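Local coordinates for pectate lyase (Bacillus, PDB 3VMV), which probably cleaves polygalacturonate (pectate), as a secreted bacterial polysaccharide lyase of family 1 built on a parallel beta-helix, at residues Y164-W169 with T195-Y200; N199-L204 with V216-N221. All coordinates share one frame; numbering follows the deposited sequence.

Contact 1: residues Y164-W169 with T195-Y200; sequences YITVSW and TYHHNY
Trp-169 and His-198 lie side by side in an offset stack, the indole's six-membered ring 4.2 Å by centroids from the imidazole of His-198 and tilted only 13° from it. His-198 CB sits over the middle of the same indole ring, so methylene and imidazole together cover one face, a place a broad flat side chain fills well. Trp-169 also stacks with His-136 and packs on Ser-315 and His-319 of helix 309-319. With the indole cut back to an alanine here, His-198 and His-136 would probably lose their stacking partner and a gap would open against that helix. The imidazole of His-198 is in turn held by His-197: the two ND1 atoms meet edge to edge at 2.8 Å in a nearly straight hydrogen bond. CG of His-197 stands between its own N and carbonyl carbon (chi1 76°), which swings the ring over Ser-168, whose CB packs against one face. Strands 165-168 and 195-197 are neighbouring rungs of a right-handed parallel beta-helix, bonded from Ile-165 O to Trp-169 N. On the face of Val-167 and Tyr-196, Val-167 CB touches the phenol at CD1, 3.6 Å away. Val-167 O is gripped twice at 3.0 Å, by His-197 N and by Asn-199 ND2, the amide coming from above the carbonyl plane. Further out, Asn-170 N binds Asn-199 OD1, Gln-307 takes His-198 NE2, and Asp-135 and Trp-133 hold Ser-168 OG.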
ATOM      1  N   TYR A 164      -4.185 -10.887   2.375  1.00 11.31           N
ATOM      2  CA  TYR A 164      -5.080 -10.363   3.416  1.00 13.75           C
ATOM      3  C   TYR A 164      -4.566  -9.022   3.915  1.00 11.48           C
ATOM      4  O   TYR A 164      -4.163  -8.871   5.078  1.00 10.96           O
ATOM      5  CB  TYR A 164      -5.295 -11.376   4.594  1.00 11.68           C
ATOM      6  CG  TYR A 164      -5.951 -12.675   4.173  1.00 12.25           C
ATOM      7  CD1 TYR A 164      -7.286 -12.715   3.827  1.00 14.68           C
ATOM      8  CD2 TYR A 164      -5.214 -13.864   4.133  1.00 13.72           C
ATOM      9  CE1 TYR A 164      -7.877 -13.902   3.421  1.00 16.30           C
ATOM     10  CE2 TYR A 164      -5.796 -15.050   3.750  1.00 16.72           C
ATOM     11  CZ  TYR A 164      -7.121 -15.048   3.396  1.00 17.45           C
ATOM     12  OH  TYR A 164      -7.718 -16.218   3.006  1.00 20.45           O
ATOM     13  N   ILE A 165      -4.569  -8.031   3.024  1.00 11.09           N
ATOM     14  CA  ILE A 165      -3.918  -6.752   3.286  1.00 10.39           C
ATOM     15  C   ILE A 165      -4.936  -5.653   3.022  1.00  8.90           C
ATOM     16  O   ILE A 165      -5.650  -5.726   2.007  1.00  9.32           O
ATOM     17  CB  ILE A 165      -2.727  -6.583   2.354  1.00 11.57           C
ATOM     18  CG1 ILE A 165      -1.843  -7.834   2.442  1.00 19.26           C
ATOM     19  CG2 ILE A 165      -1.964  -5.272   2.680  1.00 12.19           C
ATOM     20  CD1 ILE A 165      -0.644  -7.829   1.571  1.00 26.86           C
ATOM     21  N   THR A 166      -5.038  -4.682   3.938  1.00  9.78           N
ATOM     22  CA  THR A 166      -5.896  -3.512   3.716  1.00  7.81           C
ATOM     23  C   THR A 166      -5.074  -2.254   3.801  1.00  8.30           C
ATOM     24  O   THR A 166      -4.344  -2.068   4.772  1.00  9.25           O
ATOM     25  CB  THR A 166      -7.021  -3.459   4.731  1.00  9.04           C
ATOM     26  OG1 THR A 166      -7.942  -4.524   4.476  1.00 11.00           O
ATOM     27  CG2 THR A 166      -7.813  -2.145   4.617  1.00 10.91           C
ATOM     28  N   VAL A 167      -5.218  -1.410   2.789  1.00  9.64           N
ATOM     29  CA  VAL A 167      -4.521  -0.148   2.668  1.00  8.49           C
ATOM     30  C   VAL A 167      -5.629   0.907   2.662  1.00  8.77           C
ATOM     31  O   VAL A 167      -6.387   1.008   1.682  1.00  9.38           O
ATOM     32  CB  VAL A 167      -3.787  -0.128   1.339  1.00  9.30           C
ATOM     33  CG1 VAL A 167      -3.093   1.225   1.066  1.00 10.48           C
ATOM     34  CG2 VAL A 167      -2.749  -1.277   1.329  1.00 11.02           C
ATOM     35  N   SER A 168      -5.713   1.652   3.745  1.00  7.80           N
ATOM     36  CA  SER A 168      -6.850   2.552   3.952  1.00  8.10           C
ATOM     37  C   SER A 168      -6.446   3.919   4.450  1.00  8.98           C
ATOM     38  O   SER A 168      -5.548   4.066   5.270  1.00  8.97           O
ATOM     39  CB  SER A 168      -7.835   1.889   4.929  1.00 10.45           C
ATOM     40  OG  SER A 168      -7.237   1.605   6.184  1.00 11.51           O
ATOM     41  N   TRP A 169      -7.175   4.938   3.998  1.00  8.35           N
ATOM     42  CA  TRP A 169      -7.043   6.288   4.575  1.00  8.92           C
ATOM     43  C   TRP A 169      -5.652   6.908   4.460  1.00  9.77           C
ATOM     44  O   TRP A 169      -5.302   7.758   5.253  1.00 11.56           O
ATOM     45  CB  TRP A 169      -7.516   6.331   6.052  1.00  8.78           C
ATOM     46  CG  TRP A 169      -9.004   5.997   6.152  1.00  8.19           C
ATOM     47  CD1 TRP A 169      -9.563   4.818   6.603  1.00 10.86           C
ATOM     48  CD2 TRP A 169     -10.100   6.889   5.853  1.00 10.32           C
ATOM     49  NE1 TRP A 169     -10.949   4.941   6.600  1.00 12.60           N
ATOM     50  CE2 TRP A 169     -11.298   6.179   6.128  1.00 11.84           C
ATOM     51  CE3 TRP A 169     -10.179   8.204   5.367  1.00 10.24           C
ATOM     52  CZ2 TRP A 169     -12.581   6.750   5.935  1.00 11.00           C
ATOM     53  CZ3 TRP A 169     -11.460   8.777   5.194  1.00 11.97           C
ATOM     54  CH2 TRP A 169     -12.632   8.027   5.481  1.00 12.23           C
ATOM     55  N   THR A 195      -7.289  -5.010  -0.266  1.00  9.05           N
ATOM     56  CA  THR A 195      -8.302  -3.955  -0.326  1.00  8.37           C
ATOM     57  C   THR A 195      -7.600  -2.610  -0.245  1.00  9.25           C
ATOM     58  O   THR A 195      -6.774  -2.398   0.660  1.00  8.69           O
ATOM     59  CB  THR A 195      -9.203  -4.078   0.923  1.00  8.58           C
ATOM     60  OG1 THR A 195      -9.845  -5.353   0.913  1.00 10.36           O
ATOM     61  CG2 THR A 195     -10.271  -2.956   0.964  1.00 10.45           C
ATOM     62  N   TYR A 196      -8.011  -1.676  -1.096  1.00  8.38           N
ATOM     63  CA  TYR A 196      -7.615  -0.286  -0.972  1.00  8.30           C
ATOM     64  C   TYR A 196      -8.880   0.546  -0.836  1.00  8.83           C
ATOM     65  O   TYR A 196      -9.735   0.501  -1.715  1.00  9.75           O
ATOM     66  CB  TYR A 196      -6.891   0.191  -2.227  1.00  8.70           C
ATOM     67  CG  TYR A 196      -5.619  -0.534  -2.578  1.00  8.38           C
ATOM     68  CD1 TYR A 196      -4.386  -0.033  -2.210  1.00  9.21           C
ATOM     69  CD2 TYR A 196      -5.649  -1.714  -3.302  1.00  9.60           C
ATOM     70  CE1 TYR A 196      -3.212  -0.720  -2.564  1.00  9.95           C
ATOM     71  CE2 TYR A 196      -4.464  -2.396  -3.648  1.00 10.22           C
ATOM     72  CZ  TYR A 196      -3.263  -1.861  -3.271  1.00 11.50           C
ATOM     73  OH  TYR A 196      -2.109  -2.565  -3.615  1.00 12.44           O
ATOM     74  N   HIS A 197      -8.995   1.316   0.236  1.00  7.95           N
ATOM     75  CA  HIS A 197     -10.154   2.199   0.354  1.00  9.11           C
ATOM     76  C   HIS A 197      -9.837   3.494   1.044  1.00  7.57           C
ATOM     77  O   HIS A 197      -8.977   3.584   1.924  1.00  8.00           O
ATOM     78  CB  HIS A 197     -11.362   1.452   1.023  1.00  7.68           C
ATOM     79  CG  HIS A 197     -11.243   1.264   2.499  1.00  8.43           C
ATOM     80  ND1 HIS A 197     -11.730   2.187   3.408  1.00 11.26           N
ATOM     81  CD2 HIS A 197     -10.699   0.263   3.235  1.00  9.38           C
ATOM     82  CE1 HIS A 197     -11.492   1.747   4.638  1.00 12.30           C
ATOM     83  NE2 HIS A 197     -10.860   0.585   4.557  1.00 11.41           N
ATOM     84  N   HIS A 198     -10.527   4.546   0.607  1.00  9.59           N
ATOM     85  CA  HIS A 198     -10.384   5.876   1.208  1.00  9.41           C
ATOM     86  C   HIS A 198      -8.984   6.436   1.175  1.00  8.14           C
ATOM     87  O   HIS A 198      -8.603   7.192   2.044  1.00  9.13           O
ATOM     88  CB  HIS A 198     -10.987   5.910   2.617  1.00 10.58           C
ATOM     89  CG  HIS A 198     -12.477   5.782   2.618  1.00  9.58           C
ATOM     90  ND1 HIS A 198     -13.124   4.566   2.732  1.00 10.77           N
ATOM     91  CD2 HIS A 198     -13.442   6.714   2.435  1.00 11.23           C
ATOM     92  CE1 HIS A 198     -14.433   4.771   2.683  1.00  9.49           C
ATOM     93  NE2 HIS A 198     -14.650   6.064   2.516  1.00 11.03           N
ATOM     94  N   ASN A 199      -8.223   6.073   0.153  1.00  9.04           N
ATOM     95  CA  ASN A 199      -6.920   6.716  -0.025  1.00  9.13           C
ATOM     96  C   ASN A 199      -7.015   7.888  -0.979  1.00  9.11           C
ATOM     97  O   ASN A 199      -7.894   7.936  -1.857  1.00  8.87           O
ATOM     98  CB  ASN A 199      -5.901   5.721  -0.618  1.00  8.11           C
ATOM     99  CG  ASN A 199      -5.721   4.479   0.247  1.00  7.80           C
ATOM    100  OD1 ASN A 199      -5.079   4.513   1.293  1.00  9.35           O
ATOM    101  ND2 ASN A 199      -6.350   3.355  -0.178  1.00  7.99           N
ATOM    102  N   TYR A 200      -6.043   8.778  -0.855  1.00  9.26           N
ATOM    103  CA  TYR A 200      -5.835   9.862  -1.797  1.00  7.93           C
ATOM    104  C   TYR A 200      -4.608   9.511  -2.631  1.00 11.36           C
ATOM    105  O   TYR A 200      -3.520   9.283  -2.054  1.00 11.69           O
ATOM    106  CB  TYR A 200      -5.508  11.104  -0.990  1.00 10.67           C
ATOM    107  CG  TYR A 200      -5.401  12.417  -1.725  1.00 11.82           C
ATOM    108  CD1 TYR A 200      -6.343  12.806  -2.686  1.00 13.01           C
ATOM    109  CD2 TYR A 200      -4.383  13.317  -1.414  1.00 14.49           C
ATOM    110  CE1 TYR A 200      -6.254  14.042  -3.308  1.00 13.17           C
ATOM    111  CE2 TYR A 200      -4.305  14.542  -2.051  1.00 14.38           C
ATOM    112  CZ  TYR A 200      -5.239  14.904  -2.957  1.00 13.22           C
ATOM    113  OH  TYR A 200      -5.190  16.146  -3.596  1.00 18.87           O
TER

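Contact 2: residues N199-L204 with V216-N221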
ATOM      1  N   ASN A 199      -8.223   6.073   0.153  1.00  9.04           N
ATOM      2  CA  ASN A 199      -6.920   6.716  -0.025  1.00  9.13           C
ATOM      3  C   ASN A 199      -7.015   7.888  -0.979  1.00  9.11           C
ATOM      4  O   ASN A 199      -7.894   7.936  -1.857  1.00  8.87           O
ATOM      5  CB  ASN A 199      -5.901   5.721  -0.618  1.00  8.11           C
ATOM      6  CG  ASN A 199      -5.721   4.479   0.247  1.00  7.80           C
ATOM      7  OD1 ASN A 199      -5.079   4.513   1.293  1.00  9.35           O
ATOM      8  ND2 ASN A 199      -6.350   3.355  -0.178  1.00  7.99           N
ATOM      9  N   TYR A 200      -6.043   8.778  -0.855  1.00  9.26           N
ATOM     10  CA  TYR A 200      -5.835   9.862  -1.797  1.00  7.93           C
ATOM     11  C   TYR A 200      -4.608   9.511  -2.631  1.00 11.36           C
ATOM     12  O   TYR A 200      -3.520   9.283  -2.054  1.00 11.69           O
ATOM     13  CB  TYR A 200      -5.508  11.104  -0.990  1.00 10.67           C
ATOM     14  CG  TYR A 200      -5.401  12.417  -1.725  1.00 11.82           C
ATOM     15  CD1 TYR A 200      -6.343  12.806  -2.686  1.00 13.01           C
ATOM     16  CD2 TYR A 200      -4.383  13.317  -1.414  1.00 14.49           C
ATOM     17  CE1 TYR A 200      -6.254  14.042  -3.308  1.00 13.17           C
ATOM     18  CE2 TYR A 200      -4.305  14.542  -2.051  1.00 14.38           C
ATOM     19  CZ  TYR A 200      -5.239  14.904  -2.957  1.00 13.22           C
ATOM     20  OH  TYR A 200      -5.190  16.146  -3.596  1.00 18.87           O
ATOM     21  N   PHE A 201      -4.799   9.416  -3.948  1.00  9.19           N
ATOM     22  CA  PHE A 201      -3.713   9.108  -4.893  1.00  8.70           C
ATOM     23  C   PHE A 201      -3.522  10.340  -5.750  1.00 10.52           C
ATOM     24  O   PHE A 201      -4.325  10.591  -6.636  1.00 12.10           O
ATOM     25  CB  PHE A 201      -4.126   7.925  -5.768  1.00  9.32           C
ATOM     26  CG  PHE A 201      -4.386   6.628  -4.999  1.00  7.99           C
ATOM     27  CD1 PHE A 201      -3.373   5.985  -4.277  1.00 11.00           C
ATOM     28  CD2 PHE A 201      -5.628   6.007  -5.061  1.00  8.72           C
ATOM     29  CE1 PHE A 201      -3.636   4.774  -3.614  1.00  9.38           C
ATOM     30  CE2 PHE A 201      -5.887   4.779  -4.459  1.00 10.36           C
ATOM     31  CZ  PHE A 201      -4.889   4.162  -3.699  1.00 10.20           C
ATOM     32  N   ASN A 202      -2.476  11.135  -5.530  1.00 10.45           N
ATOM     33  CA  ASN A 202      -2.423  12.465  -6.139  1.00 11.01           C
ATOM     34  C   ASN A 202      -1.021  12.789  -6.693  1.00 11.50           C
ATOM     35  O   ASN A 202      -0.023  12.622  -6.004  1.00 11.81           O
ATOM     36  CB  ASN A 202      -2.805  13.499  -5.064  1.00 13.76           C
ATOM     37  CG  ASN A 202      -2.632  14.907  -5.541  1.00 14.20           C
ATOM     38  OD1 ASN A 202      -3.237  15.307  -6.535  1.00 15.24           O
ATOM     39  ND2 ASN A 202      -1.843  15.683  -4.814  1.00 15.90           N
ATOM     40  N   ASN A 203      -0.984  13.304  -7.915  1.00 10.87           N
ATOM     41  CA  ASN A 203       0.282  13.717  -8.553  1.00 10.83           C
ATOM     42  C   ASN A 203       1.277  12.553  -8.638  1.00 12.72           C
ATOM     43  O   ASN A 203       2.391  12.591  -8.068  1.00 11.35           O
ATOM     44  CB  ASN A 203       0.897  14.947  -7.907  1.00 11.27           C
ATOM     45  CG  ASN A 203       2.052  15.483  -8.718  1.00 13.75           C
ATOM     46  OD1 ASN A 203       1.966  15.586  -9.946  1.00 16.27           O
ATOM     47  ND2 ASN A 203       3.121  15.857  -8.040  1.00 16.69           N
ATOM     48  N   LEU A 204       0.842  11.517  -9.373  1.00 10.14           N
ATOM     49  CA  LEU A 204       1.578  10.260  -9.512  1.00  9.38           C
ATOM     50  C   LEU A 204       1.763   9.999 -10.968  1.00 10.95           C
ATOM     51  O   LEU A 204       0.964  10.461 -11.788  1.00 14.25           O
ATOM     52  CB  LEU A 204       0.803   9.081  -8.884  1.00  9.51           C
ATOM     53  CG  LEU A 204       0.386   9.339  -7.428  1.00 11.15           C
ATOM     54  CD1 LEU A 204      -0.610   8.246  -7.046  1.00  9.95           C
ATOM     55  CD2 LEU A 204       1.596   9.350  -6.480  1.00 12.41           C
ATOM     56  N   VAL A 216      -8.335  -7.949  -6.005  1.00  9.91           N
ATOM     57  CA  VAL A 216      -8.193  -6.661  -5.339  1.00  6.74           C
ATOM     58  C   VAL A 216      -9.528  -5.917  -5.362  1.00 10.27           C
ATOM     59  O   VAL A 216     -10.236  -5.958  -6.369  1.00 10.55           O
ATOM     60  CB  VAL A 216      -7.130  -5.835  -6.070  1.00 11.76           C
ATOM     61  CG1 VAL A 216      -7.020  -4.456  -5.490  1.00 11.07           C
ATOM     62  CG2 VAL A 216      -5.790  -6.564  -6.037  1.00 11.66           C
ATOM     63  N   HIS A 217      -9.884  -5.264  -4.259  1.00  8.92           N
ATOM     64  CA  HIS A 217     -11.049  -4.375  -4.203  1.00  8.90           C
ATOM     65  C   HIS A 217     -10.545  -2.965  -3.950  1.00  9.31           C
ATOM     66  O   HIS A 217      -9.822  -2.753  -2.983  1.00  9.12           O
ATOM     67  CB  HIS A 217     -11.941  -4.860  -3.075  1.00  9.00           C
ATOM     68  CG  HIS A 217     -13.240  -4.121  -2.892  1.00  9.17           C
ATOM     69  ND1 HIS A 217     -13.880  -4.129  -1.672  1.00 11.31           N
ATOM     70  CD2 HIS A 217     -14.023  -3.410  -3.734  1.00 11.73           C
ATOM     71  CE1 HIS A 217     -15.027  -3.469  -1.781  1.00  9.70           C
ATOM     72  NE2 HIS A 217     -15.133  -3.007  -3.013  1.00 10.91           N
ATOM     73  N   MET A 218     -10.910  -2.026  -4.815  1.00  9.69           N
ATOM     74  CA  MET A 218     -10.625  -0.614  -4.592  1.00  8.53           C
ATOM     75  C   MET A 218     -11.938   0.140  -4.511  1.00  7.24           C
ATOM     76  O   MET A 218     -12.682   0.177  -5.514  1.00  9.09           O
ATOM     77  CB  MET A 218      -9.797  -0.051  -5.731  1.00 10.72           C
ATOM     78  CG  MET A 218      -8.550  -0.872  -5.996  1.00  8.89           C
ATOM     79  SD  MET A 218      -7.386  -0.023  -7.103  1.00 11.56           S
ATOM     80  CE  MET A 218      -6.636   1.196  -6.029  1.00 10.49           C
ATOM     81  N   PHE A 219     -12.232   0.670  -3.321  1.00  7.47           N
ATOM     82  CA  PHE A 219     -13.444   1.483  -3.191  1.00  7.57           C
ATOM     83  C   PHE A 219     -13.224   2.795  -2.479  1.00  8.41           C
ATOM     84  O   PHE A 219     -12.409   2.898  -1.554  1.00  8.54           O
ATOM     85  CB  PHE A 219     -14.618   0.682  -2.558  1.00  7.71           C
ATOM     86  CG  PHE A 219     -14.423   0.284  -1.092  1.00  9.50           C
ATOM     87  CD1 PHE A 219     -15.003   1.046  -0.076  1.00  9.37           C
ATOM     88  CD2 PHE A 219     -13.723  -0.864  -0.747  1.00  9.12           C
ATOM     89  CE1 PHE A 219     -14.907   0.689   1.261  1.00 10.40           C
ATOM     90  CE2 PHE A 219     -13.586  -1.232   0.611  1.00  8.76           C
ATOM     91  CZ  PHE A 219     -14.187  -0.457   1.620  1.00 10.14           C
ATOM     92  N   ASN A 220     -13.962   3.825  -2.915  1.00  9.81           N
ATOM     93  CA  ASN A 220     -13.984   5.090  -2.184  1.00  8.48           C
ATOM     94  C   ASN A 220     -12.618   5.739  -2.099  1.00  8.73           C
ATOM     95  O   ASN A 220     -12.375   6.473  -1.147  1.00  8.91           O
ATOM     96  CB  ASN A 220     -14.575   4.930  -0.766  1.00  8.69           C
ATOM     97  CG  ASN A 220     -16.100   4.718  -0.774  1.00 10.87           C
ATOM     98  OD1 ASN A 220     -16.822   4.885  -1.819  1.00 13.97           O
ATOM     99  ND2 ASN A 220     -16.602   4.345   0.363  1.00  7.63           N
ATOM    100  N   ASN A 221     -11.775   5.499  -3.102  1.00  8.63           N
ATOM    101  CA  ASN A 221     -10.518   6.277  -3.210  1.00  8.26           C
ATOM    102  C   ASN A 221     -10.706   7.511  -4.092  1.00  9.19           C
ATOM    103  O   ASN A 221     -11.672   7.572  -4.889  1.00  9.76           O
ATOM    104  CB  ASN A 221      -9.392   5.422  -3.798  1.00  7.89           C
ATOM    105  CG  ASN A 221      -9.189   4.130  -3.047  1.00  8.54           C
ATOM    106  OD1 ASN A 221      -8.585   4.093  -1.960  1.00  8.55           O
ATOM    107  ND2 ASN A 221      -9.706   3.042  -3.615  1.00  9.19           N
TER
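Met-218 is the first residue of 216-221 to meet 199-204: its methyl CE lies 4.0 Å from Phe-201 CE2. The bend about its last torsion (chi3 76°) turns the methyl toward the phenyl ring, and a long, unbranched thioether suits this place because its terminal methyl can extend to the ring of Phe-201. Tyr-196 and Phe-223 also pack on this side chain, so it belongs to the apolar filling of the beta-helix. After Phe-219 the strand ends, and Asn-220, with positive phi and psi, turns the backbone and brings Asn-221 beside Asn-199 at the equivalent corner of the preceding coil. Asn-221 CB then rests 3.6 Å from Phe-201 CE2, the amide plane inclined to the ring, while the ring's face takes CB of Asn-199. Beyond CB, the amide of Asn-221 runs alongside that of Asn-199, their planes only 6° apart. Its OD1 accepts two hydrogen bonds, one of 2.9 Å from Asn-199 N and one of 3.0 Å from Asn-199 ND2, the donors arriving from opposite faces of the carbonyl plane. The backbone bond is the straighter, at 162°. Asn-221 ND2 is used by Tyr-196 O, and Asn-221 N by Asn-244 OD1, so the pattern continues into the following rung. This is the asparagine stack familiar from the turns of pectate lyase beta-helices. An asparagine fits each level because one short amide offers both an acceptor and a donor: Asn-199 N, Asn-199 ND2, Asn-221 N and Tyr-196 O are thereby paired without any charge, and the paired bonds on OD1 and the one on ND2 fix which way round the amide is turned.

In the fold
Contacts 1 and 2 are successive steps along the beta-helix, their centres 8 Å apart, and they share Asn-199 and Tyr-200. Strand 192-197, in contact 1, pairs in parallel with strand 215-219, in contact 2: Tyr-196 N lies 2.8 Å from His-217 O, and Tyr-196 O 3.0 Å from Phe-219 N, both probable hydrogen bonds. Side chains follow the same order, the ring of Phe-219 stacking on that of His-197. Trp-169, His-198 and Asn-220 occupy equivalent corners of three successive coils, each with positive phi and directly before an asparagine, so Asn-170, Asn-199 and Asn-221 fall in line, and the asparagine stack passes from contact 1 into contact 2 through Asn-199.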